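Local structure of 401aa long hypothetical glucose-1-phosphate thymidylyltransferase (Sulfolobus tokodaii, 2GGO) at residues E12-I17 with A24-L29; V122-P127 with G204-I209; G210-I215 with V341-K346; I215-K220 with S350-L355; N331-F334 with E338-V341. The protein catalyses nucleotidyl transfer onto sugar 1-phosphates and, as a bifunctional enzyme, takes part in making UDP-N-acetylglucosamine and UDP-N-acetylgalactosamine. All blocks are in the same frame, centred on the assembly; numbering follows the deposited sequence.

Contact 1: residues E12-I17 with A24-L29; sequences ERLEPI and AFVPIL
Leu14 and Ile17 both close on one methyl of Val26. Leu14 brings its CD2 branch to Val26 CG2 at 4.0 Å, its side chain running at a slant to that of the valine. Ile17 arrives at about a right angle and uses its short branch: CG2 lies 4.0 Å from the same Val26 CG2. The torsions explain the choice. In Ile17, with CG1 beside the backbone N (chi1 -70°), CG2 is left anti to it and faces the valine, while CG1 packs on Ile215 of helix 212-225 and CD1 continues away from Val26. Leu14 is less relaxed, with chi1 at -128°, well off a staggered value. No hydrogen bond joins the two segments, and all three residues are buried; Ile215 also touches Val26, so the helix covers this apolar knot. A cis peptide bond before Pro16 helps turn the chain between Leu14 and Ile17. Glu12 and Arg13, just ahead of Leu14, probably bind the nucleoside triphosphate. The contact lies just beyond the glycine-rich loop that follows strand 2-6 of the GT-A-like nucleotidyltransferase fold, here seated on the chain leading into strand 27-28.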
# COMPACT_ATOMS: atom_id res chain seq x y z
N GLU A 12 10.20 -5.49 -1.36
CA GLU A 12 10.29 -6.74 -0.62
C GLU A 12 9.28 -6.96 0.48
O GLU A 12 8.70 -8.03 0.60
CB GLU A 12 11.66 -6.89 -0.03
CG GLU A 12 12.60 -7.52 -0.94
CD GLU A 12 13.80 -7.99 -0.20
OE1 GLU A 12 13.74 -9.09 0.42
OE2 GLU A 12 14.79 -7.23 -0.22
N ARG A 13 9.08 -5.96 1.31
CA ARG A 13 8.14 -6.09 2.39
C ARG A 13 6.73 -6.29 1.91
O ARG A 13 5.90 -6.80 2.65
CB ARG A 13 8.21 -4.88 3.31
CG ARG A 13 9.35 -4.97 4.34
CD ARG A 13 9.55 -3.60 5.01
NE ARG A 13 9.88 -2.57 3.99
CZ ARG A 13 9.15 -1.50 3.69
NH1 ARG A 13 8.01 -1.25 4.33
NH2 ARG A 13 9.58 -0.65 2.75
N LEU A 14 6.45 -5.93 0.66
CA LEU A 14 5.06 -6.03 0.15
C LEU A 14 4.86 -7.25 -0.79
O LEU A 14 3.85 -7.40 -1.42
CB LEU A 14 4.65 -4.73 -0.52
CG LEU A 14 3.34 -4.09 -0.08
CD1 LEU A 14 3.13 -4.15 1.41
CD2 LEU A 14 3.19 -2.61 -0.58
N GLU A 15 5.86 -8.10 -0.90
CA GLU A 15 5.65 -9.38 -1.57
C GLU A 15 4.49 -10.19 -0.95
O GLU A 15 4.22 -10.09 0.23
CB GLU A 15 6.91 -10.17 -1.51
CG GLU A 15 7.95 -9.42 -2.32
CD GLU A 15 9.29 -10.10 -2.30
OE1 GLU A 15 9.38 -11.21 -1.76
OE2 GLU A 15 10.26 -9.53 -2.85
N PRO A 16 3.79 -10.99 -1.75
CA PRO A 16 3.94 -11.23 -3.14
C PRO A 16 3.26 -10.21 -4.04
O PRO A 16 3.32 -10.36 -5.24
CB PRO A 16 3.26 -12.61 -3.32
CG PRO A 16 2.22 -12.63 -2.30
CD PRO A 16 2.70 -11.79 -1.16
N ILE A 17 2.57 -9.21 -3.50
CA ILE A 17 1.90 -8.25 -4.36
C ILE A 17 2.91 -7.58 -5.30
O ILE A 17 2.57 -7.29 -6.46
CB ILE A 17 1.14 -7.17 -3.58
CG1 ILE A 17 -0.10 -7.73 -2.87
CG2 ILE A 17 0.75 -5.98 -4.54
CD1 ILE A 17 0.07 -9.15 -2.22
N ALA A 24 4.01 1.36 -5.85
CA ALA A 24 3.33 2.62 -6.14
C ALA A 24 2.02 2.33 -6.81
O ALA A 24 1.10 3.15 -6.81
CB ALA A 24 4.20 3.47 -7.07
N PHE A 25 1.91 1.13 -7.38
CA PHE A 25 0.68 0.73 -8.11
C PHE A 25 -0.30 -0.17 -7.33
O PHE A 25 -1.26 -0.62 -7.88
CB PHE A 25 1.04 0.17 -9.48
CG PHE A 25 1.57 1.20 -10.40
CD1 PHE A 25 0.69 2.06 -11.08
CD2 PHE A 25 2.94 1.38 -10.54
CE1 PHE A 25 1.18 3.06 -11.89
CE2 PHE A 25 3.44 2.38 -11.35
CZ PHE A 25 2.55 3.22 -12.03
N VAL A 26 -0.03 -0.43 -6.07
CA VAL A 26 -0.98 -1.11 -5.17
C VAL A 26 -2.30 -0.36 -5.25
O VAL A 26 -2.29 0.88 -5.08
CB VAL A 26 -0.44 -1.11 -3.72
CG1 VAL A 26 -1.54 -1.39 -2.70
CG2 VAL A 26 0.62 -2.14 -3.55
N PRO A 27 -3.45 -1.08 -5.52
CA PRO A 27 -4.71 -0.36 -5.58
C PRO A 27 -5.33 -0.07 -4.21
O PRO A 27 -5.20 -0.83 -3.22
CB PRO A 27 -5.60 -1.27 -6.45
CG PRO A 27 -5.10 -2.60 -6.25
CD PRO A 27 -3.67 -2.53 -5.74
N ILE A 28 -5.96 1.09 -4.15
CA ILE A 28 -6.78 1.47 -3.05
C ILE A 28 -8.09 1.69 -3.76
O ILE A 28 -8.19 2.58 -4.64
CB ILE A 28 -6.27 2.77 -2.41
CG1 ILE A 28 -4.84 2.57 -1.93
CG2 ILE A 28 -7.19 3.17 -1.25
CD1 ILE A 28 -4.08 3.82 -1.92
N LEU A 29 -9.08 0.86 -3.44
CA LEU A 29 -10.30 0.77 -4.23
C LEU A 29 -9.86 0.66 -5.68
O LEU A 29 -8.95 -0.11 -6.01
CB LEU A 29 -11.21 1.97 -3.98
CG LEU A 29 -11.63 2.19 -2.53
CD1 LEU A 29 -12.54 3.39 -2.36
CD2 LEU A 29 -12.28 0.94 -1.92

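Contact 2: residues V122-P127 with G204-I209; sequences VKVSNP and GYWMDI
The indole NE1 of Trp206 is hydrogen-bonded to the backbone O of Ala158, and with that polar end tied to strand 155-164 the ring meets Val122 and Val124 through its carbon surface. This lies in the GT-A-like nucleotidyltransferase domain. Val122 sits near the end of strand 117-123 of the central mixed sheet, next to strand 155-164, whereas Trp206 belongs to strand 206-208, which pairs antiparallel with strand 100-102. Trp206 therefore leans from the small sheet onto the large one. Its CG is anti to the backbone N (chi1 -174°), which carries the indole out toward the valines.

Val122 crosses the tryptophan side chain at about a right angle. Its CG1 methyl rests over one face of the indole, 3.7 Å from Trp206 CD2, and makes a CH-pi contact: the methyl is 4.0 Å from the centroid of the six-membered ring and 23° off its normal. The opposite face is approached near its rim by the backbone N of Asp208. The other methyl, Val122 CG2, drops beside the stem of the tryptophan, 3.8 Å from Trp206 CB. An alanine in place of Trp206 would probably leave Val122 CG1 without its aromatic face and the Ala158 carbonyl without its N-H donor. The tryptophan side chain is about 7 Å from those of Tyr97 and Asn157, which probably bind the sugar phosphate, so it lies near that probable pocket. Further along, Val124 comes at the ring obliquely, its CG1 4.2 Å from Trp206 CZ3.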
# COMPACT_ATOMS: atom_id res chain seq x y z
N VAL A 122 3.50 13.26 12.06
CA VAL A 122 2.20 12.69 12.35
C VAL A 122 2.32 11.94 13.68
O VAL A 122 3.37 11.37 14.00
CB VAL A 122 1.71 11.77 11.17
CG1 VAL A 122 2.70 10.64 10.88
CG2 VAL A 122 0.32 11.21 11.42
N LYS A 123 1.25 11.98 14.47
CA LYS A 123 1.22 11.24 15.72
C LYS A 123 0.69 9.80 15.55
O LYS A 123 -0.49 9.58 15.21
CB LYS A 123 0.47 12.02 16.81
CG LYS A 123 1.22 13.26 17.34
CD LYS A 123 0.57 13.75 18.62
CE LYS A 123 0.44 15.26 18.68
NZ LYS A 123 -0.98 15.66 19.03
N VAL A 124 1.60 8.85 15.75
CA VAL A 124 1.30 7.41 15.75
C VAL A 124 1.36 6.84 17.17
O VAL A 124 2.22 7.24 17.98
CB VAL A 124 2.25 6.57 14.83
CG1 VAL A 124 2.12 7.01 13.38
CG2 VAL A 124 3.69 6.61 15.29
N SER A 125 0.45 5.91 17.47
CA SER A 125 0.39 5.25 18.78
C SER A 125 1.29 4.02 18.84
O SER A 125 0.91 3.01 19.43
CB SER A 125 -1.05 4.89 19.13
OG SER A 125 -1.58 3.99 18.19
N ASN A 126 2.47 4.13 18.22
CA ASN A 126 3.51 3.09 18.23
C ASN A 126 4.85 3.65 17.75
O ASN A 126 5.46 3.09 16.85
CB ASN A 126 3.11 1.93 17.33
CG ASN A 126 3.02 2.35 15.87
OD1 ASN A 126 3.29 3.50 15.52
ND2 ASN A 126 2.66 1.41 15.01
N PRO A 127 5.32 4.76 18.34
CA PRO A 127 6.38 5.54 17.67
C PRO A 127 7.78 4.93 17.59
O PRO A 127 8.71 5.63 17.16
CB PRO A 127 6.41 6.84 18.49
CG PRO A 127 5.15 6.82 19.32
CD PRO A 127 4.91 5.39 19.60
N GLY A 204 -5.24 14.70 9.56
CA GLY A 204 -6.03 13.51 9.14
C GLY A 204 -5.37 12.11 9.20
O GLY A 204 -4.60 11.78 10.11
N TYR A 205 -5.68 11.29 8.19
CA TYR A 205 -5.18 9.90 8.08
C TYR A 205 -3.86 9.73 7.29
O TYR A 205 -3.70 10.25 6.19
CB TYR A 205 -6.31 9.01 7.52
CG TYR A 205 -6.02 7.51 7.36
CD1 TYR A 205 -6.14 6.64 8.45
CD2 TYR A 205 -5.69 6.96 6.10
CE1 TYR A 205 -5.91 5.26 8.30
CE2 TYR A 205 -5.46 5.58 5.95
CZ TYR A 205 -5.58 4.75 7.04
OH TYR A 205 -5.33 3.40 6.90
N TRP A 206 -2.94 9.00 7.90
CA TRP A 206 -1.65 8.64 7.37
C TRP A 206 -1.44 7.10 7.55
O TRP A 206 -1.83 6.53 8.56
CB TRP A 206 -0.57 9.39 8.15
CG TRP A 206 0.86 9.24 7.64
CD1 TRP A 206 1.46 9.95 6.64
CD2 TRP A 206 1.88 8.33 8.13
NE1 TRP A 206 2.77 9.55 6.47
CE2 TRP A 206 3.05 8.56 7.37
CE3 TRP A 206 1.90 7.34 9.14
CZ2 TRP A 206 4.23 7.83 7.58
CZ3 TRP A 206 3.08 6.63 9.34
CH2 TRP A 206 4.22 6.86 8.56
N MET A 207 -0.79 6.45 6.60
CA MET A 207 -0.42 5.05 6.73
C MET A 207 0.77 4.85 5.82
O MET A 207 0.69 5.18 4.67
CB MET A 207 -1.61 4.19 6.26
CG MET A 207 -1.39 2.63 6.25
SD MET A 207 -1.05 1.96 7.89
CE MET A 207 -2.70 2.02 8.62
N ASP A 208 1.89 4.33 6.29
CA ASP A 208 2.82 3.83 5.29
C ASP A 208 2.42 2.41 4.94
O ASP A 208 2.10 1.59 5.82
CB ASP A 208 4.29 3.94 5.67
CG ASP A 208 4.68 2.96 6.69
OD1 ASP A 208 3.81 2.67 7.54
OD2 ASP A 208 5.85 2.50 6.66
N ILE A 209 2.37 2.11 3.66
CA ILE A 209 1.93 0.80 3.27
C ILE A 209 3.20 -0.01 3.27
O ILE A 209 3.84 -0.17 2.26
CB ILE A 209 1.23 0.87 1.94
CG1 ILE A 209 -0.03 1.71 2.08
CG2 ILE A 209 0.85 -0.53 1.46
CD1 ILE A 209 -0.57 2.07 0.73

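Contact 3: residues G210-I215 with V341-K346; sequences GKPWNI and VNVKGK
Trp213 and Val341 lie alongside each other, pointing opposite ways, the outer corner of the indole against the branched end of the valine. Two parts of the fold meet here: the first turn of helix 212-225 of the nucleotidyltransferase part, and the beta hairpin of strands 340-343 and 346-349, which interrupts the hexapeptide-repeat part of the chain. The hairpin reverses through a type I' turn from Val343 to Lys346, held by Val343 N to Lys346 O at 2.8 Å and by a longer bond back from Lys346 N to Val343 O.

Trp213 has its CG placed between the backbone N and the carbonyl carbon (chi1 55°), and from there the six-membered ring reaches out to the hairpin. Its CZ3 atom does most of the touching, 3.7 Å from Val341 CG2 and 3.8 Å from Val341 CB; the valine comes obliquely. One face of the indole is covered from within its own segment, where Lys211 CB lies near the rim. Phe358 of strand 358-359 touches Pro212, Trp213 and Val341 alike, and Ile348 of the second hairpin strand also packs on the tryptophan. With no hydrogen bond across the two segments, the joint is purely apolar.

Val343, two residues on and directed to the same side as Val341, fits a single methyl against both helix residues: its CG2 is 4.2 Å from Trp213 CZ3 and 4.3 Å from Pro212 CD.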
# COMPACT_ATOMS: atom_id res chain seq x y z
N GLY A 210 3.59 -0.47 4.44
CA GLY A 210 4.86 -1.15 4.61
C GLY A 210 4.79 -2.63 4.92
O GLY A 210 5.81 -3.29 5.09
N LYS A 211 3.58 -3.16 5.02
CA LYS A 211 3.42 -4.60 5.25
C LYS A 211 2.12 -5.04 4.60
O LYS A 211 1.21 -4.22 4.41
CB LYS A 211 3.56 -4.92 6.75
CG LYS A 211 5.04 -4.74 7.24
CD LYS A 211 5.25 -5.05 8.69
CE LYS A 211 4.65 -3.97 9.60
NZ LYS A 211 5.69 -3.28 10.42
N PRO A 212 2.04 -6.33 4.13
CA PRO A 212 0.94 -6.65 3.19
C PRO A 212 -0.44 -6.43 3.79
O PRO A 212 -1.34 -5.97 3.09
CB PRO A 212 1.19 -8.12 2.80
CG PRO A 212 2.59 -8.38 3.18
CD PRO A 212 2.89 -7.50 4.38
N TRP A 213 -0.59 -6.67 5.08
CA TRP A 213 -1.88 -6.38 5.66
C TRP A 213 -2.29 -4.93 5.63
O TRP A 213 -3.48 -4.68 5.70
CB TRP A 213 -2.03 -6.96 7.05
CG TRP A 213 -1.01 -6.57 7.97
CD1 TRP A 213 -1.07 -5.51 8.80
CD2 TRP A 213 0.29 -7.19 8.19
NE1 TRP A 213 0.12 -5.40 9.52
CE2 TRP A 213 0.94 -6.45 9.18
CE3 TRP A 213 0.94 -8.30 7.64
CZ2 TRP A 213 2.21 -6.77 9.64
CZ3 TRP A 213 2.21 -8.63 8.10
CH2 TRP A 213 2.83 -7.87 9.10
N ASN A 214 -1.33 -3.99 5.52
CA ASN A 214 -1.68 -2.56 5.37
C ASN A 214 -2.43 -2.26 4.11
O ASN A 214 -3.15 -1.29 4.07
CB ASN A 214 -0.50 -1.60 5.48
CG ASN A 214 0.29 -1.76 6.78
OD1 ASN A 214 -0.26 -1.86 7.89
ND2 ASN A 214 1.60 -1.74 6.66
N ILE A 215 -2.33 -3.09 3.09
CA ILE A 215 -3.23 -2.96 1.94
C ILE A 215 -4.72 -3.10 2.34
O ILE A 215 -5.60 -2.41 1.79
CB ILE A 215 -2.85 -3.98 0.82
CG1 ILE A 215 -1.35 -3.91 0.51
CG2 ILE A 215 -3.75 -3.81 -0.41
CD1 ILE A 215 -0.92 -4.68 -0.77
N VAL A 341 3.66 -13.52 9.95
CA VAL A 341 3.92 -13.46 8.52
C VAL A 341 5.43 -13.31 8.34
O VAL A 341 6.07 -12.57 9.08
CB VAL A 341 3.15 -12.27 7.87
CG1 VAL A 341 3.31 -12.25 6.37
CG2 VAL A 341 1.68 -12.31 8.27
N ASN A 342 6.02 -14.02 7.38
CA ASN A 342 7.41 -13.82 7.06
C ASN A 342 7.48 -12.61 6.21
O ASN A 342 6.81 -12.56 5.18
CB ASN A 342 7.96 -15.01 6.32
CG ASN A 342 7.85 -16.26 7.14
OD1 ASN A 342 8.16 -16.26 8.33
ND2 ASN A 342 7.39 -17.34 6.52
N VAL A 343 8.24 -11.62 6.65
CA VAL A 343 8.40 -10.39 5.89
C VAL A 343 9.90 -10.10 5.81
O VAL A 343 10.53 -9.86 6.83
CB VAL A 343 7.60 -9.18 6.50
CG1 VAL A 343 7.87 -7.89 5.70
CG2 VAL A 343 6.07 -9.43 6.55
N LYS A 344 10.45 -10.14 4.58
CA LYS A 344 11.91 -10.08 4.33
C LYS A 344 12.71 -11.02 5.22
O LYS A 344 13.64 -10.58 5.91
CB LYS A 344 12.46 -8.68 4.55
CG LYS A 344 11.96 -7.65 3.60
CD LYS A 344 12.80 -6.41 3.74
CE LYS A 344 14.29 -6.77 3.57
NZ LYS A 344 15.02 -5.67 2.91
N GLY A 345 12.32 -12.29 5.24
CA GLY A 345 13.01 -13.29 6.04
C GLY A 345 12.92 -13.17 7.56
O GLY A 345 13.74 -13.78 8.26
N LYS A 346 11.95 -12.41 8.08
CA LYS A 346 11.67 -12.41 9.52
C LYS A 346 10.21 -12.75 9.83
O LYS A 346 9.33 -12.24 9.17
CB LYS A 346 12.04 -11.07 10.16
CG LYS A 346 13.55 -10.91 10.39
CD LYS A 346 13.82 -9.68 11.25
CE LYS A 346 13.35 -9.93 12.70
NZ LYS A 346 12.63 -8.75 13.27

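Contact 4: residues I215-K220 with S350-L355; sequences IIDVNK and SGRRKL
Ile216 and Leu355 supply the apolar part, CD1 to CD1 at 4.4 Å, a loose touch between the ends of the two side chains. The CG2 methyl of Ile216 also lies obliquely beside the guanidinium of Arg352.

The charged part is equally loose. Asp217 OD1 sits at the edge of that guanidinium, near its plane, but 4.2 Å from Arg352 NH1, too far for a salt bridge. At this distance the pull is probably modest; the salt bridge of Arg352 NH2 is to Asp314.

Hydrogen bonds fix each side separately. Arg352 curls back on its own loop and grips Lys354 O side-on, NE at 3.1 Å and NH2 at 3.2 Å, from opposite faces of the carbonyl plane; this holds the guanidinium's rotation. An ST turn starts the loop, Ser350 OG accepting from Arg352 N at 2.8 Å. On the helix, Asn219 ND2 returns to Ile215 O at 2.9 Å with the acceptor in its amide plane, and it also reaches Pro27 O, while its OD1 receives Leu29 N.

The contact is a domain seam: helix 212-225 of the nucleotidyltransferase part laid against the loop that leads into strand 358-359 of the left-handed parallel beta-helix, the hexapeptide-repeat fold.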
# COMPACT_ATOMS: atom_id res chain seq x y z
N ILE A 215 -2.33 -3.09 3.09
CA ILE A 215 -3.23 -2.96 1.94
C ILE A 215 -4.72 -3.10 2.34
O ILE A 215 -5.60 -2.41 1.79
CB ILE A 215 -2.85 -3.98 0.82
CG1 ILE A 215 -1.35 -3.91 0.51
CG2 ILE A 215 -3.75 -3.81 -0.41
CD1 ILE A 215 -0.92 -4.68 -0.77
N ILE A 216 -4.98 -3.99 3.31
CA ILE A 216 -6.32 -4.08 3.90
C ILE A 216 -6.64 -2.80 4.70
O ILE A 216 -7.62 -2.16 4.48
CB ILE A 216 -6.55 -5.37 4.74
CG1 ILE A 216 -6.20 -6.63 3.89
CG2 ILE A 216 -8.02 -5.46 5.02
CD1 ILE A 216 -5.90 -7.98 4.68
N ASP A 217 -5.79 -2.46 5.65
CA ASP A 217 -5.88 -1.18 6.35
C ASP A 217 -6.31 -0.02 5.41
O ASP A 217 -7.44 0.50 5.55
CB ASP A 217 -4.51 -0.89 7.00
CG ASP A 217 -4.14 -1.91 8.03
OD1 ASP A 217 -5.03 -2.68 8.41
OD2 ASP A 217 -2.96 -1.98 8.47
N VAL A 218 -5.49 0.38 4.44
CA VAL A 218 -5.92 1.59 3.66
C VAL A 218 -7.18 1.44 2.83
O VAL A 218 -7.95 2.40 2.56
CB VAL A 218 -4.77 2.23 2.80
CG1 VAL A 218 -3.62 2.58 3.69
CG2 VAL A 218 -4.29 1.22 1.80
N ASN A 219 -7.43 0.23 2.36
CA ASN A 219 -8.57 0.04 1.47
C ASN A 219 -9.79 0.10 2.33
O ASN A 219 -10.83 0.59 1.89
CB ASN A 219 -8.46 -1.34 0.79
CG ASN A 219 -7.95 -1.26 -0.59
OD1 ASN A 219 -8.68 -0.99 -1.51
ND2 ASN A 219 -6.67 -1.54 -0.76
N LYS A 220 -9.67 -0.36 3.59
CA LYS A 220 -10.81 -0.24 4.52
C LYS A 220 -11.09 1.22 4.81
O LYS A 220 -12.20 1.71 4.60
CB LYS A 220 -10.53 -0.98 5.81
CG LYS A 220 -10.72 -2.50 5.75
CD LYS A 220 -10.41 -3.07 7.08
CE LYS A 220 -11.59 -2.84 8.04
NZ LYS A 220 -11.16 -3.49 9.28
N SER A 350 1.41 -9.76 12.73
CA SER A 350 0.64 -8.85 11.96
C SER A 350 -0.17 -7.94 12.86
O SER A 350 -0.77 -6.98 12.40
CB SER A 350 -0.33 -9.67 11.12
OG SER A 350 -1.31 -10.23 11.96
N GLY A 351 -0.25 -8.30 14.13
CA GLY A 351 -1.16 -7.60 15.03
C GLY A 351 -2.60 -8.05 14.89
O GLY A 351 -3.48 -7.54 15.58
N ARG A 352 -2.86 -9.04 14.03
CA ARG A 352 -4.23 -9.44 13.74
C ARG A 352 -4.45 -10.87 14.19
O ARG A 352 -3.63 -11.74 13.95
CB ARG A 352 -4.57 -9.25 12.28
CG ARG A 352 -4.51 -7.81 11.78
CD ARG A 352 -4.54 -7.78 10.26
NE ARG A 352 -5.76 -8.41 9.72
CZ ARG A 352 -6.80 -7.78 9.17
NH1 ARG A 352 -6.81 -6.45 9.05
NH2 ARG A 352 -7.85 -8.49 8.75
N ARG A 353 -5.56 -11.05 14.87
CA ARG A 353 -5.99 -12.33 15.39
C ARG A 353 -6.55 -13.12 14.21
O ARG A 353 -6.34 -14.34 14.12
CB ARG A 353 -7.08 -12.13 16.46
CG ARG A 353 -7.40 -13.41 17.32
CD ARG A 353 -8.91 -13.51 17.74
NE ARG A 353 -9.21 -14.85 18.27
CZ ARG A 353 -10.39 -15.47 18.17
NH1 ARG A 353 -11.42 -14.89 17.56
NH2 ARG A 353 -10.52 -16.71 18.69
N LYS A 354 -7.28 -12.40 13.36
CA LYS A 354 -7.77 -12.88 12.02
C LYS A 354 -6.99 -12.32 10.80
O LYS A 354 -7.00 -11.10 10.46
CB LYS A 354 -9.25 -12.58 11.83
CG LYS A 354 -10.16 -13.32 12.83
CD LYS A 354 -11.37 -13.82 12.09
CE LYS A 354 -12.00 -15.01 12.76
NZ LYS A 354 -13.10 -14.42 13.56
N LEU A 355 -6.31 -13.22 10.12
CA LEU A 355 -5.55 -12.85 8.96
C LEU A 355 -5.47 -14.09 8.08
O LEU A 355 -5.12 -15.15 8.54
CB LEU A 355 -4.14 -12.38 9.36
CG LEU A 355 -3.29 -11.96 8.14
CD1 LEU A 355 -3.97 -10.76 7.44
CD2 LEU A 355 -1.92 -11.62 8.59

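Contact 5: residues N331-F334 with E338-V341; sequences NLRF and EVKV
Two flat groups frame this contact, the guanidinium of Arg333 and the peptide between Glu338 and Val339, and it is the peptide that is touched. Arg333 CD lies off the peptide plane, out beyond the oxygen end, 4.2 Å from Glu338 O. The guanidinium itself stays clear of segment 338-341: the side chain bends at chi3 (58°), and NE faces Asp335 OD2 in a long, weak ion pair.

The second touch is aliphatic. With CG anti to its carbonyl carbon (chi1 -60°), Arg333 sets its methylenes toward the other segment, where CG lies 4.2 Å from Val339 CG2. The arginine thus spends its greasy stem on the contact and turns its charged end to Asp335. Glu338 takes part through its backbone; its CB points away, and the carboxylate OE1 is hydrogen-bonded to Ser349 OG.

The two segments are the limbs of the loop between strand 328-329, in the hexapeptide-repeat (parallel beta-helix) part of the chain, and strand 340-343, the first strand of a hairpin that leaves it. No hydrogen bond links the limbs directly. Both lean instead on the chain that comes back after the hairpin: Val339 bonds through its backbone to Ser350 and Arg352, and Asn331 to Leu355. Val339 O also accepts from Ser350 OG. On the first limb, the side-chain ND2 of Asn331 is hydrogen-bonded to Asp314 OD2.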
# COMPACT_ATOMS: atom_id res chain seq x y z
N ASN A 331 -8.41 -18.10 8.30
CA ASN A 331 -7.99 -16.80 8.82
C ASN A 331 -7.76 -16.78 10.33
O ASN A 331 -7.61 -15.70 10.91
CB ASN A 331 -8.95 -15.69 8.44
CG ASN A 331 -10.33 -16.02 8.70
OD1 ASN A 331 -10.66 -17.16 9.02
ND2 ASN A 331 -11.19 -15.05 8.52
N LEU A 332 -7.68 -17.95 10.95
CA LEU A 332 -7.54 -18.09 12.40
C LEU A 332 -6.69 -19.31 12.76
O LEU A 332 -6.97 -20.39 12.26
CB LEU A 332 -8.93 -18.24 12.98
CG LEU A 332 -9.26 -18.22 14.46
CD1 LEU A 332 -9.23 -16.77 14.93
CD2 LEU A 332 -10.61 -18.76 14.56
N ARG A 333 -5.67 -19.15 13.63
CA ARG A 333 -4.80 -20.27 14.07
C ARG A 333 -5.56 -21.17 15.07
O ARG A 333 -6.48 -20.68 15.77
CB ARG A 333 -3.51 -19.80 14.76
CG ARG A 333 -2.54 -18.92 13.97
CD ARG A 333 -1.20 -18.78 14.77
NE ARG A 333 -0.60 -20.10 15.04
CZ ARG A 333 0.18 -20.80 14.19
NH1 ARG A 333 0.52 -20.30 13.00
NH2 ARG A 333 0.64 -22.01 14.54
N PHE A 334 -5.16 -22.45 15.17
CA PHE A 334 -5.94 -23.36 16.04
C PHE A 334 -5.95 -22.81 17.46
O PHE A 334 -6.91 -23.02 18.21
CB PHE A 334 -5.64 -24.88 15.90
CG PHE A 334 -4.18 -25.26 15.96
CD1 PHE A 334 -3.65 -25.88 17.12
CD2 PHE A 334 -3.32 -25.06 14.86
CE1 PHE A 334 -2.26 -26.27 17.19
CE2 PHE A 334 -1.94 -25.42 14.92
CZ PHE A 334 -1.41 -26.04 16.10
N GLU A 338 -2.25 -13.88 17.62
CA GLU A 338 -1.78 -13.13 16.46
C GLU A 338 -1.14 -13.97 15.39
O GLU A 338 -0.27 -14.83 15.65
CB GLU A 338 -0.80 -12.04 16.85
CG GLU A 338 -1.42 -11.02 17.80
CD GLU A 338 -0.56 -9.75 17.99
OE1 GLU A 338 0.69 -9.83 17.82
OE2 GLU A 338 -1.15 -8.68 18.34
N VAL A 339 -1.57 -13.70 14.17
CA VAL A 339 -1.01 -14.38 13.00
C VAL A 339 0.33 -13.74 12.63
O VAL A 339 0.40 -12.55 12.40
CB VAL A 339 -2.05 -14.42 11.80
CG1 VAL A 339 -1.46 -15.15 10.59
CG2 VAL A 339 -3.29 -15.14 12.25
N LYS A 340 1.36 -14.58 12.56
CA LYS A 340 2.68 -14.21 12.07
C LYS A 340 2.78 -14.34 10.54
O LYS A 340 2.10 -15.18 9.92
CB LYS A 340 3.75 -15.08 12.71
CG LYS A 340 3.67 -15.28 14.25
CD LYS A 340 4.36 -14.13 15.01
CE LYS A 340 4.96 -14.54 16.35
NZ LYS A 340 6.20 -15.32 16.08
N VAL A 341 3.66 -13.52 9.95
CA VAL A 341 3.92 -13.46 8.52
C VAL A 341 5.43 -13.31 8.34
O VAL A 341 6.07 -12.57 9.08
CB VAL A 341 3.15 -12.27 7.87
CG1 VAL A 341 3.31 -12.25 6.37
CG2 VAL A 341 1.68 -12.31 8.27

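Contacts 1 and 2 lie wholly in the nucleotidyltransferase part, their centres about 18 Å apart, and meet where Leu14 packs on Ile209. Strand 206-208 of contact 2 is followed in the chain by helix 212-225, whose first turns serve contacts 3 and 4; these share Ile215, have centres about 11 Å apart and cross along the chain. Contact 5 shares strand 340-343 with contact 3 and falls, in sequence, between the two segments of contact 4. It is also the furthest from contact 2, centres about 24 Å apart. Helix 212-225 is the common element, joining the probable nucleotide-binding loop to the hairpin and so likely contributing to how the two parts sit together.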